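Long-range contacts in Nitrate/nitrite binding protein NrtA (Synechocystis sp., PDB 2G29), which binds nitrate in the periplasm as the substrate-binding protein of the ABC transporter complex NrtABCD, which takes up nitrate and probably also nitrite: residues A71-T76 with A92-P97; N79-S84 with K111-Y116; L37-L42 with V67-S72; V158-P163 with T188-P193. All coordinates share one frame; numbering follows the deposited sequence.

Overall arrangement
Contacts 1, 2 and 3 reach one mixed sheet, and contacts 1 and 2 also use helix 73-82, which follows the second segment of contact 3; contact 4 belongs to the second sheet of this C-shaped, two-domain protein. The bound nitrate lies between them: W73 of contact 1 donates to it, and the side chain of P193 in contact 4 comes within about 3 Å of it at the nearest atoms. Contact 1 is the hub, its centre about 8 Å from that of contact 3 and about 12 Å from those of contacts 2 and 4. Contacts 1 and 4 touch where W73 NE1 lies 3.5 Å from P193 CG. Contact 2 is joined to contact 3 by a probable hydrogen bond from N79 ND2 to Q70 OE1 and packs on I94 of contact 1 through L80.

Contact 1. Residues A71-T76 with A92-P97; sequences ASWGTT and AHILTP. With NO3 (nitrate ion), chain B.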
loop_
_atom_site.group_PDB
_atom_site.type_symbol
_atom_site.label_atom_id
_atom_site.label_comp_id
_atom_site.label_asym_id
_atom_site.label_seq_id
_atom_site.Cartn_x
_atom_site.Cartn_y
_atom_site.Cartn_z
ATOM N N ALA A 71 -12.249 6.919 -6.274
ATOM C CA ALA A 71 -13.189 5.810 -6.041
ATOM C C ALA A 71 -12.502 4.448 -6.024
ATOM O O ALA A 71 -12.907 3.564 -5.248
ATOM C CB ALA A 71 -14.308 5.831 -7.110
ATOM N N SER A 72 -11.477 4.278 -6.858
ATOM C CA SER A 72 -10.785 2.985 -6.920
ATOM C C SER A 72 -9.377 3.158 -7.442
ATOM O O SER A 72 -8.981 4.258 -7.854
ATOM C CB SER A 72 -11.547 2.058 -7.873
ATOM O OG SER A 72 -11.429 2.571 -9.239
ATOM N N TRP A 73 -8.591 2.079 -7.443
ATOM C CA TRP A 73 -7.251 2.200 -7.967
ATOM C C TRP A 73 -7.336 2.376 -9.485
ATOM O O TRP A 73 -6.491 3.014 -10.074
ATOM C CB TRP A 73 -6.385 1.002 -7.542
ATOM C CG TRP A 73 -6.043 1.060 -6.081
ATOM C CD1 TRP A 73 -6.356 0.138 -5.141
ATOM C CD2 TRP A 73 -5.339 2.124 -5.395
ATOM N NE1 TRP A 73 -5.894 0.539 -3.910
ATOM C CE2 TRP A 73 -5.262 1.746 -4.035
ATOM C CE3 TRP A 73 -4.744 3.338 -5.804
ATOM C CZ2 TRP A 73 -4.683 2.553 -3.071
ATOM C CZ3 TRP A 73 -4.165 4.140 -4.849
ATOM C CH2 TRP A 73 -4.120 3.738 -3.488
ATOM N N GLY A 74 -8.404 1.862 -10.080
ATOM C CA GLY A 74 -8.585 2.042 -11.511
ATOM C C GLY A 74 -8.856 3.503 -11.832
ATOM O O GLY A 74 -8.302 4.008 -12.795
ATOM N N THR A 75 -9.672 4.188 -11.022
ATOM C CA THR A 75 -9.906 5.603 -11.319
ATOM C C THR A 75 -8.717 6.452 -10.954
ATOM O O THR A 75 -8.452 7.456 -11.595
ATOM C CB THR A 75 -11.168 6.199 -10.654
ATOM O OG1 THR A 75 -11.037 6.204 -9.236
ATOM C CG2 THR A 75 -12.400 5.468 -11.072
ATOM N N THR A 76 -7.975 6.050 -9.939
ATOM C CA THR A 76 -6.715 6.744 -9.592
ATOM C C THR A 76 -5.791 6.699 -10.815
ATOM O O THR A 76 -5.226 7.721 -11.209
ATOM C CB THR A 76 -6.002 6.043 -8.413
ATOM O OG1 THR A 76 -6.823 6.167 -7.237
ATOM C CG2 THR A 76 -4.652 6.687 -8.134
ATOM N N ALA A 92 -0.446 10.904 -6.144
ATOM C CA ALA A 92 -1.380 10.160 -5.304
ATOM C C ALA A 92 -0.720 9.313 -4.244
ATOM O O ALA A 92 0.455 8.967 -4.361
ATOM C CB ALA A 92 -2.175 9.183 -6.202
ATOM N N HIS A 93 -1.528 8.992 -3.227
ATOM C CA HIS A 93 -1.221 7.975 -2.224
ATOM C C HIS A 93 -1.542 6.790 -3.164
ATOM O O HIS A 93 -2.624 6.706 -3.726
ATOM C CB HIS A 93 -2.185 8.164 -1.031
ATOM C CG HIS A 93 -2.823 6.909 -0.493
ATOM N ND1 HIS A 93 -2.247 6.089 0.457
ATOM C CD2 HIS A 93 -4.079 6.441 -0.687
ATOM C CE1 HIS A 93 -3.135 5.173 0.842
ATOM N NE2 HIS A 93 -4.247 5.374 0.169
ATOM N N ILE A 94 -0.594 5.870 -3.330
ATOM C CA ILE A 94 -0.748 4.821 -4.327
ATOM C C ILE A 94 -0.051 3.509 -3.992
ATOM O O ILE A 94 0.924 3.473 -3.259
ATOM C CB ILE A 94 -0.230 5.394 -5.684
ATOM C CG1 ILE A 94 -0.666 4.504 -6.851
ATOM C CG2 ILE A 94 1.284 5.571 -5.640
ATOM C CD1 ILE A 94 -0.681 5.294 -8.220
ATOM N N LEU A 95 -0.570 2.411 -4.528
ATOM C CA LEU A 95 0.081 1.111 -4.305
ATOM C C LEU A 95 1.483 1.210 -4.952
ATOM O O LEU A 95 1.616 1.690 -6.093
ATOM C CB LEU A 95 -0.727 0.018 -5.009
ATOM C CG LEU A 95 -2.212 -0.061 -4.638
ATOM C CD1 LEU A 95 -2.885 -1.252 -5.343
ATOM C CD2 LEU A 95 -2.375 -0.239 -3.129
ATOM N N THR A 96 2.528 0.728 -4.282
ATOM C CA THR A 96 3.884 0.843 -4.844
ATOM C C THR A 96 4.069 0.341 -6.300
ATOM O O THR A 96 4.747 0.990 -7.070
ATOM C CB THR A 96 4.955 0.187 -3.902
ATOM O OG1 THR A 96 5.097 1.015 -2.747
ATOM C CG2 THR A 96 6.320 0.030 -4.580
ATOM N N PRO A 97 3.460 -0.793 -6.692
ATOM C CA PRO A 97 3.682 -1.213 -8.088
ATOM C C PRO A 97 3.077 -0.291 -9.109
ATOM O O PRO A 97 3.580 -0.224 -10.220
ATOM C CB PRO A 97 3.049 -2.616 -8.190
ATOM C CG PRO A 97 2.323 -2.813 -6.905
ATOM C CD PRO A 97 2.801 -1.839 -5.892
HETATM N N NO3 B . -5.877 -0.913 0.033
HETATM O O1 NO3 B . -5.043 -0.704 1.094
HETATM O O2 NO3 B . -7.039 -1.604 -0.054
HETATM O O3 NO3 B . -5.426 -0.319 -1.290
#
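W73 and T76, on the first turn of helix 73-82, face I94, L95 and A92 across a wholly buried contact. The helix begins after S72, the N-cap: S72 OG accepts from T75 N at 3.0 Å, while S72 N donates to T75 OG1, and the two residues form a capping box. W73 is the first residue of the helix proper. L95 covers one face of the indole, with L95 CD1 3.8 Å from the centroid of the five-membered ring, almost on the ring normal, as a CH-pi contact. At the edge, NE1 of W73 donates to nitrate O3 (2.8 Å, 149°); this residue is part of the nitrate site. Elsewhere along the edge, W73 CZ3 lies 3.2 Å from H93 O. That buried carbonyl oxygen has no hydrogen-bond partner in the model and has the indole edge against it. I94 CA approaches the same ring obliquely. Further on, T76 CG2, anti to the backbone N, lies 4.0 Å from A92 CB, and OG1, beside that N (chi1 -65°), turns back to S72 O. That oxygen takes T76 OG1 and T76 N from opposite faces of its plane. Strand 91-95 runs between strands 36-39 and 240-245, with backbone bonds from H93 to G38 and from I94 to A241, while L95 also touches K240 and, on helix 166-177, H167.

Contact 2. Residues N79-S84 with K111-Y116; sequences NLVLGS and KPTPMY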
loop_
_atom_site.group_PDB
_atom_site.type_symbol
_atom_site.label_atom_id
_atom_site.label_comp_id
_atom_site.label_asym_id
_atom_site.label_seq_id
_atom_site.Cartn_x
_atom_site.Cartn_y
_atom_site.Cartn_z
ATOM N N ASN A 79 -7.050 9.036 -13.523
ATOM C CA ASN A 79 -6.771 10.439 -13.260
ATOM C C ASN A 79 -5.294 10.791 -13.365
ATOM O O ASN A 79 -4.957 11.910 -13.730
ATOM C CB ASN A 79 -7.374 10.833 -11.900
ATOM C CG ASN A 79 -8.883 10.977 -11.975
ATOM O OD1 ASN A 79 -9.387 11.494 -12.972
ATOM N ND2 ASN A 79 -9.617 10.525 -10.939
ATOM N N LEU A 80 -4.408 9.846 -13.064
ATOM C CA LEU A 80 -2.977 10.098 -13.216
ATOM C C LEU A 80 -2.612 10.119 -14.709
ATOM O O LEU A 80 -1.772 10.907 -15.121
ATOM C CB LEU A 80 -2.157 9.025 -12.485
ATOM C CG LEU A 80 -2.107 9.212 -10.961
ATOM C CD1 LEU A 80 -1.620 7.919 -10.343
ATOM C CD2 LEU A 80 -1.163 10.339 -10.576
ATOM N N VAL A 81 -3.223 9.247 -15.509
ATOM C CA VAL A 81 -2.951 9.244 -16.952
ATOM C C VAL A 81 -3.440 10.589 -17.547
ATOM O O VAL A 81 -2.777 11.196 -18.398
ATOM C CB VAL A 81 -3.617 8.023 -17.644
ATOM C CG1 VAL A 81 -3.549 8.176 -19.147
ATOM C CG2 VAL A 81 -2.885 6.748 -17.244
ATOM N N LEU A 82 -4.566 11.087 -17.043
ATOM C CA LEU A 82 -5.044 12.377 -17.507
ATOM C C LEU A 82 -4.134 13.564 -17.134
ATOM O O LEU A 82 -3.842 14.433 -18.000
ATOM C CB LEU A 82 -6.422 12.674 -16.941
ATOM C CG LEU A 82 -7.643 12.076 -17.595
ATOM C CD1 LEU A 82 -8.831 12.583 -16.778
ATOM C CD2 LEU A 82 -7.759 12.465 -19.081
ATOM N N GLY A 83 -3.737 13.649 -15.859
ATOM C CA GLY A 83 -2.920 14.747 -15.383
ATOM C C GLY A 83 -3.850 15.886 -15.013
ATOM O O GLY A 83 -4.992 15.938 -15.487
ATOM N N SER A 84 -3.377 16.803 -14.192
ATOM C CA SER A 84 -4.232 17.908 -13.781
ATOM C C SER A 84 -4.687 18.833 -14.909
ATOM O O SER A 84 -5.799 19.345 -14.860
ATOM C CB SER A 84 -3.556 18.718 -12.672
ATOM O OG SER A 84 -2.393 19.346 -13.141
ATOM N N LYS A 111 -1.054 4.240 -23.154
ATOM C CA LYS A 111 -0.735 5.563 -22.662
ATOM C C LYS A 111 0.276 5.554 -21.509
ATOM O O LYS A 111 -0.017 6.038 -20.415
ATOM C CB LYS A 111 -2.014 6.285 -22.213
ATOM C CG LYS A 111 -3.043 6.469 -23.353
ATOM C CD LYS A 111 -4.353 7.066 -22.839
ATOM C CE LYS A 111 -5.457 7.047 -23.914
ATOM N NZ LYS A 111 -6.832 7.194 -23.328
ATOM N N PRO A 112 1.473 4.998 -21.744
ATOM C CA PRO A 112 2.483 4.975 -20.673
ATOM C C PRO A 112 2.699 6.429 -20.244
ATOM O O PRO A 112 2.882 7.320 -21.098
ATOM C CB PRO A 112 3.711 4.363 -21.347
ATOM C CG PRO A 112 3.467 4.709 -22.898
ATOM C CD PRO A 112 1.991 4.417 -23.003
ATOM N N THR A 113 2.692 6.668 -18.928
ATOM C CA THR A 113 2.783 8.024 -18.361
ATOM C C THR A 113 3.871 7.930 -17.289
ATOM O O THR A 113 3.708 7.251 -16.278
ATOM C CB THR A 113 1.386 8.382 -17.768
ATOM O OG1 THR A 113 0.387 8.289 -18.811
ATOM C CG2 THR A 113 1.387 9.785 -17.162
ATOM N N PRO A 114 4.974 8.653 -17.477
ATOM C CA PRO A 114 6.036 8.516 -16.469
ATOM C C PRO A 114 5.750 9.076 -15.106
ATOM O O PRO A 114 5.132 10.143 -14.971
ATOM C CB PRO A 114 7.266 9.105 -17.161
ATOM C CG PRO A 114 6.641 10.155 -18.138
ATOM C CD PRO A 114 5.335 9.529 -18.603
ATOM N N MET A 115 6.169 8.320 -14.098
ATOM C CA MET A 115 5.953 8.715 -12.706
ATOM C C MET A 115 7.207 8.530 -11.872
ATOM O O MET A 115 8.146 7.848 -12.281
ATOM C CB MET A 115 4.820 7.855 -12.087
ATOM C CG MET A 115 3.446 8.147 -12.641
ATOM S SD MET A 115 2.124 7.360 -11.702
ATOM C CE MET A 115 2.242 8.336 -10.122
ATOM N N TYR A 116 7.207 9.153 -10.694
ATOM C CA TYR A 116 8.289 8.980 -9.728
ATOM C C TYR A 116 7.690 8.570 -8.384
ATOM O O TYR A 116 6.546 8.882 -8.089
ATOM C CB TYR A 116 9.015 10.292 -9.440
ATOM C CG TYR A 116 9.797 10.900 -10.542
ATOM C CD1 TYR A 116 10.671 10.138 -11.307
ATOM C CD2 TYR A 116 9.687 12.259 -10.804
ATOM C CE1 TYR A 116 11.417 10.728 -12.340
ATOM C CE2 TYR A 116 10.438 12.853 -11.800
ATOM C CZ TYR A 116 11.290 12.077 -12.568
ATOM O OH TYR A 116 12.026 12.619 -13.605
HETATM O O HOH W 1 -0.730 10.393 -20.148
#
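V81 and T113 are the point of nearest backbone approach, 6.0 Å between CA atoms, where the end of helix 73-82 passes the loop leading into strand 115-120. L80 and M115 cross at about a right angle: the methionine chain, bent at its last torsion (chi3 68°), brings CE to 3.9 Å from L80 CD1. V81 straddles the loop with its two methyls. Its CG1, anti to the backbone N, rests against the aliphatic part of K111, 3.9 Å from K111 CB, and CG2 faces the hydroxyl of T113. That hydroxyl donates to K111 O over 2.8 Å, from above the carbonyl plane, and accepts from a water at 2.7 Å from T113 OG1. The same water donates to V81 O, bridging helix and loop. T113 CG2 lies near L80 O, which is hydrogen-bonded to R245. A valine in place of T113 would probably leave K111 O without this donor and break the water link to V81 O. I102 of helix 97-104 touches L80, T113 and M115. Through M115 the helix end meets 115-120, an outermost strand of a sheet ordered 2-1-3-5-4, the topology known from type 2 periplasmic binding proteins.

Contact 3. Residues L37-L42 with V67-S72; sequences LGFIAL and VLKQAS
The phenyl ring of F39 carries K69 over one face, with K69 CA 3.5 Å above the ring plane and displaced toward the rim, a CH-pi contact. V67 O sits at the ring edge, in its plane, and V67 CG2 comes in obliquely to 3.7 Å from F39 CD2. A chi1 of 74° swings the ring over the neighbouring strand instead of along its own. The amide of Q70 is the other flat group. Bent at chi2 (-68°), the side chain folds back so that NE2 donates to L68 O at 3.1 Å, nearly straight and in the plane of its own amide, though above the L68 carbonyl plane. F39 N reaches the same oxygen from the opposite face, while OE1 of Q70 is taken by N79 of helix 73-82. G38, with no side chain, lets Q70 CG approach its CA to 3.9 Å. I40 CD1 lies across the Q70 chain, 3.8 Å from Q70 CB. Between the two groups, strands 37-39 and 67-69 pair in parallel: L68 N donates to L37 O at 2.8 Å, and Q70 N to F39 O at 2.8 Å. Where the strands part, a water accepts from A41 N and donates to Q70 O. K69 gives its carbon chain to the ring and its ammonium to W288 O. Hydrocarbon thus covers one ring face, while doubly gripped L68 O ties the edge strand to its neighbour and to the Q70 side chain.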
loop_
_atom_site.group_PDB
_atom_site.type_symbol
_atom_site.label_atom_id
_atom_site.label_comp_id
_atom_site.label_asym_id
_atom_site.label_seq_id
_atom_site.Cartn_x
_atom_site.Cartn_y
_atom_site.Cartn_z
ATOM N N LEU A 37 -3.684 15.925 -5.351
ATOM C CA LEU A 37 -3.200 14.631 -4.873
ATOM C C LEU A 37 -4.334 13.692 -4.550
ATOM O O LEU A 37 -5.189 13.975 -3.691
ATOM C CB LEU A 37 -2.335 14.839 -3.643
ATOM C CG LEU A 37 -1.181 15.826 -3.793
ATOM C CD1 LEU A 37 -0.456 15.933 -2.456
ATOM C CD2 LEU A 37 -0.246 15.357 -4.905
ATOM N N GLY A 38 -4.356 12.556 -5.235
ATOM C CA GLY A 38 -5.427 11.621 -4.937
ATOM C C GLY A 38 -5.131 10.698 -3.770
ATOM O O GLY A 38 -3.950 10.505 -3.398
ATOM N N PHE A 39 -6.196 10.204 -3.129
ATOM C CA PHE A 39 -6.024 9.163 -2.091
ATOM C C PHE A 39 -7.231 8.237 -2.140
ATOM O O PHE A 39 -8.296 8.632 -2.635
ATOM C CB PHE A 39 -5.905 9.751 -0.668
ATOM C CG PHE A 39 -7.204 10.258 -0.090
ATOM C CD1 PHE A 39 -7.959 9.459 0.775
ATOM C CD2 PHE A 39 -7.681 11.540 -0.427
ATOM C CE1 PHE A 39 -9.162 9.923 1.302
ATOM C CE2 PHE A 39 -8.863 12.007 0.084
ATOM C CZ PHE A 39 -9.615 11.211 0.948
ATOM N N ILE A 40 -7.042 7.022 -1.644
ATOM C CA ILE A 40 -8.120 6.059 -1.516
ATOM C C ILE A 40 -8.377 6.016 0.009
ATOM O O ILE A 40 -7.422 6.178 0.823
ATOM C CB ILE A 40 -7.697 4.682 -2.092
ATOM C CG1 ILE A 40 -7.590 4.740 -3.629
ATOM C CG2 ILE A 40 -8.692 3.617 -1.710
ATOM C CD1 ILE A 40 -6.767 5.859 -4.168
ATOM N N ALA A 41 -9.637 5.837 0.403
ATOM C CA ALA A 41 -10.023 5.871 1.829
ATOM C C ALA A 41 -9.461 4.686 2.586
ATOM O O ALA A 41 -10.122 3.642 2.720
ATOM C CB ALA A 41 -11.550 5.902 1.959
ATOM N N LEU A 42 -8.238 4.887 3.064
ATOM C CA LEU A 42 -7.428 3.912 3.788
ATOM C C LEU A 42 -6.574 4.642 4.815
ATOM O O LEU A 42 -6.067 5.727 4.523
ATOM C CB LEU A 42 -6.488 3.209 2.808
ATOM C CG LEU A 42 -7.225 2.406 1.745
ATOM C CD1 LEU A 42 -6.317 2.211 0.542
ATOM C CD2 LEU A 42 -7.687 1.085 2.316
ATOM N N VAL A 67 -6.508 17.526 -1.679
ATOM C CA VAL A 67 -6.342 16.110 -1.339
ATOM C C VAL A 67 -7.704 15.509 -1.701
ATOM O O VAL A 67 -8.702 15.691 -0.995
ATOM C CB VAL A 67 -6.006 15.970 0.152
ATOM C CG1 VAL A 67 -7.042 16.661 0.975
ATOM C CG2 VAL A 67 -5.797 14.533 0.524
ATOM N N LEU A 68 -7.718 14.810 -2.836
ATOM C CA LEU A 68 -8.955 14.325 -3.464
ATOM C C LEU A 68 -9.216 12.845 -3.482
ATOM O O LEU A 68 -8.449 12.088 -4.061
ATOM C CB LEU A 68 -8.962 14.800 -4.899
ATOM C CG LEU A 68 -8.845 16.312 -5.062
ATOM C CD1 LEU A 68 -8.415 16.634 -6.468
ATOM C CD2 LEU A 68 -10.185 16.958 -4.724
ATOM N N LYS A 69 -10.307 12.452 -2.854
ATOM C CA LYS A 69 -10.653 11.044 -2.749
ATOM C C LYS A 69 -10.957 10.443 -4.118
ATOM O O LYS A 69 -11.728 11.010 -4.902
ATOM C CB LYS A 69 -11.874 10.859 -1.838
ATOM C CG LYS A 69 -12.126 9.371 -1.524
ATOM C CD LYS A 69 -13.388 9.112 -0.726
ATOM C CE LYS A 69 -13.365 9.682 0.654
ATOM N NZ LYS A 69 -14.691 9.385 1.299
ATOM N N GLN A 70 -10.347 9.286 -4.385
ATOM C CA GLN A 70 -10.535 8.519 -5.623
ATOM C C GLN A 70 -11.456 7.347 -5.300
ATOM O O GLN A 70 -11.444 6.826 -4.178
ATOM C CB GLN A 70 -9.185 7.992 -6.118
ATOM C CG GLN A 70 -8.116 9.075 -6.275
ATOM C CD GLN A 70 -8.437 10.036 -7.421
ATOM O OE1 GLN A 70 -8.404 9.644 -8.596
ATOM N NE2 GLN A 70 -8.726 11.305 -7.086
ATOM N N ALA A 71 -12.249 6.919 -6.274
ATOM C CA ALA A 71 -13.189 5.810 -6.041
ATOM C C ALA A 71 -12.502 4.448 -6.024
ATOM O O ALA A 71 -12.907 3.564 -5.248
ATOM C CB ALA A 71 -14.308 5.831 -7.110
ATOM N N SER A 72 -11.477 4.278 -6.858
ATOM C CA SER A 72 -10.785 2.985 -6.920
ATOM C C SER A 72 -9.377 3.158 -7.442
ATOM O O SER A 72 -8.981 4.258 -7.854
ATOM C CB SER A 72 -11.547 2.058 -7.873
ATOM O OG SER A 72 -11.429 2.571 -9.239
HETATM O O HOH W 2 -11.819 5.354 -1.742
#

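Contact 4. Residues V158-P163 with T188-P193; sequences VAMTFP and TIVVPP
V158, A159 and M160 pair in parallel with T188, I189 and V190, the strand axes crossing at -43°. I189 N donates to V158 O (2.9 Å), M160 N to I189 O (2.9 Å) and V191 N to M160 O (3.0 Å), the last two nearly in line with their C=O bonds. Side chains alternate between the faces of the sheet. On the face carrying V158, M160, T188 and V190, the methyls V158 CG2 and T188 CG2 stand 3.7 Å apart. M160 curls over the neighbouring strand: its CG lies between backbone N and carbonyl carbon (chi1 45°) and a second bend (chi2 72°) lays SD and CE across it. CE then ends 3.7 Å from V190 CG2 and also beside T188 OG1, whose hydroxyl is hydrogen-bonded to R172. An alanine at M160 would probably take the methyl from beside V190 CG2 and T188 OG1 and open a gap beneath helix 166-177. That helix links the two strands as a beta-alpha-beta unit of the second sheet, and its D168 touches both M160 and T188. V190 CG2 is also met by the ring of P163, which crosses it at about a right angle. On the face carrying A159 and I189, A159 CB meets I189 CG1; V191 CG2, from just past the strand, comes to 3.7 Å from A159 CB, and M196 of helix 196-201 touches A159 and V191. Past the strand ends the segments turn toward the nitrate pocket. There T161 CG2 meets P193 CG at 3.9 Å; both residues touch W73, and T161 touches H167 as well.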
loop_
_atom_site.group_PDB
_atom_site.type_symbol
_atom_site.label_atom_id
_atom_site.label_comp_id
_atom_site.label_asym_id
_atom_site.label_seq_id
_atom_site.Cartn_x
_atom_site.Cartn_y
_atom_site.Cartn_z
ATOM N N VAL A 158 -11.117 -14.681 -5.188
ATOM C CA VAL A 158 -10.513 -14.000 -4.048
ATOM C C VAL A 158 -10.343 -12.552 -4.540
ATOM O O VAL A 158 -9.931 -12.306 -5.693
ATOM C CB VAL A 158 -9.175 -14.599 -3.612
ATOM C CG1 VAL A 158 -9.358 -16.087 -3.285
ATOM C CG2 VAL A 158 -8.154 -14.412 -4.661
ATOM N N ALA A 159 -10.682 -11.585 -3.698
ATOM C CA ALA A 159 -10.599 -10.193 -4.148
ATOM C C ALA A 159 -9.352 -9.465 -3.698
ATOM O O ALA A 159 -8.882 -9.632 -2.564
ATOM C CB ALA A 159 -11.819 -9.400 -3.667
ATOM N N MET A 160 -8.825 -8.659 -4.613
ATOM C CA MET A 160 -7.668 -7.820 -4.352
ATOM C C MET A 160 -8.010 -6.456 -4.937
ATOM O O MET A 160 -9.111 -6.239 -5.459
ATOM C CB MET A 160 -6.372 -8.433 -4.864
ATOM C CG MET A 160 -6.396 -9.027 -6.258
ATOM S SD MET A 160 -6.470 -7.732 -7.531
ATOM C CE MET A 160 -6.469 -8.753 -9.067
ATOM N N THR A 161 -7.074 -5.519 -4.828
ATOM C CA THR A 161 -7.403 -4.129 -5.119
ATOM C C THR A 161 -7.008 -3.527 -6.467
ATOM O O THR A 161 -7.472 -2.447 -6.801
ATOM C CB THR A 161 -6.771 -3.285 -4.012
ATOM O OG1 THR A 161 -5.370 -3.486 -4.068
ATOM C CG2 THR A 161 -7.273 -3.707 -2.646
ATOM N N PHE A 162 -6.141 -4.207 -7.199
ATOM C CA PHE A 162 -5.650 -3.735 -8.482
ATOM C C PHE A 162 -4.729 -4.821 -8.986
ATOM O O PHE A 162 -3.909 -5.336 -8.214
ATOM C CB PHE A 162 -4.814 -2.438 -8.333
ATOM C CG PHE A 162 -4.499 -1.777 -9.651
ATOM C CD1 PHE A 162 -5.492 -1.086 -10.343
ATOM C CD2 PHE A 162 -3.241 -1.920 -10.226
ATOM C CE1 PHE A 162 -5.232 -0.530 -11.601
ATOM C CE2 PHE A 162 -2.972 -1.364 -11.495
ATOM C CZ PHE A 162 -3.957 -0.676 -12.171
ATOM N N PRO A 163 -4.817 -5.179 -10.280
ATOM C CA PRO A 163 -3.919 -6.245 -10.767
ATOM C C PRO A 163 -2.460 -5.851 -10.744
ATOM O O PRO A 163 -2.080 -4.853 -11.337
ATOM C CB PRO A 163 -4.425 -6.531 -12.192
ATOM C CG PRO A 163 -5.801 -5.833 -12.273
ATOM C CD PRO A 163 -5.678 -4.623 -11.348
ATOM N N THR A 188 -8.536 -14.451 -9.199
ATOM C CA THR A 188 -8.517 -13.168 -8.522
ATOM C C THR A 188 -9.490 -12.234 -9.218
ATOM O O THR A 188 -9.721 -12.332 -10.435
ATOM C CB THR A 188 -7.097 -12.512 -8.507
ATOM O OG1 THR A 188 -6.562 -12.475 -9.827
ATOM C CG2 THR A 188 -6.157 -13.250 -7.562
ATOM N N ILE A 189 -10.123 -11.362 -8.436
ATOM C CA ILE A 189 -11.020 -10.343 -8.984
ATOM C C ILE A 189 -10.625 -9.028 -8.325
ATOM O O ILE A 189 -10.045 -9.032 -7.236
ATOM C CB ILE A 189 -12.529 -10.602 -8.709
ATOM C CG1 ILE A 189 -12.850 -10.678 -7.209
ATOM C CG2 ILE A 189 -12.953 -11.908 -9.406
ATOM C CD1 ILE A 189 -14.385 -10.667 -6.934
ATOM N N VAL A 190 -10.923 -7.911 -8.987
ATOM C CA VAL A 190 -10.623 -6.591 -8.423
ATOM C C VAL A 190 -11.874 -5.979 -7.810
ATOM O O VAL A 190 -12.917 -5.950 -8.463
ATOM C CB VAL A 190 -10.154 -5.632 -9.522
ATOM C CG1 VAL A 190 -9.937 -4.231 -8.938
ATOM C CG2 VAL A 190 -8.869 -6.140 -10.152
ATOM N N VAL A 191 -11.755 -5.483 -6.571
ATOM C CA VAL A 191 -12.852 -4.781 -5.903
ATOM C C VAL A 191 -12.232 -3.496 -5.296
ATOM O O VAL A 191 -11.186 -3.560 -4.637
ATOM C CB VAL A 191 -13.487 -5.627 -4.731
ATOM C CG1 VAL A 191 -14.552 -4.813 -4.016
ATOM C CG2 VAL A 191 -14.113 -6.924 -5.288
ATOM N N PRO A 192 -12.845 -2.320 -5.519
ATOM C CA PRO A 192 -12.280 -1.087 -4.922
ATOM C C PRO A 192 -12.201 -1.262 -3.392
ATOM O O PRO A 192 -13.108 -1.827 -2.777
ATOM C CB PRO A 192 -13.298 -0.007 -5.310
ATOM C CG PRO A 192 -13.887 -0.529 -6.618
ATOM C CD PRO A 192 -14.023 -2.026 -6.362
ATOM N N PRO A 193 -11.146 -0.744 -2.760
ATOM C CA PRO A 193 -11.008 -0.894 -1.309
ATOM C C PRO A 193 -12.220 -0.566 -0.464
ATOM O O PRO A 193 -12.587 -1.363 0.405
ATOM C CB PRO A 193 -9.810 0.003 -0.971
ATOM C CG PRO A 193 -8.925 -0.193 -2.216
ATOM C CD PRO A 193 -9.963 -0.096 -3.358
#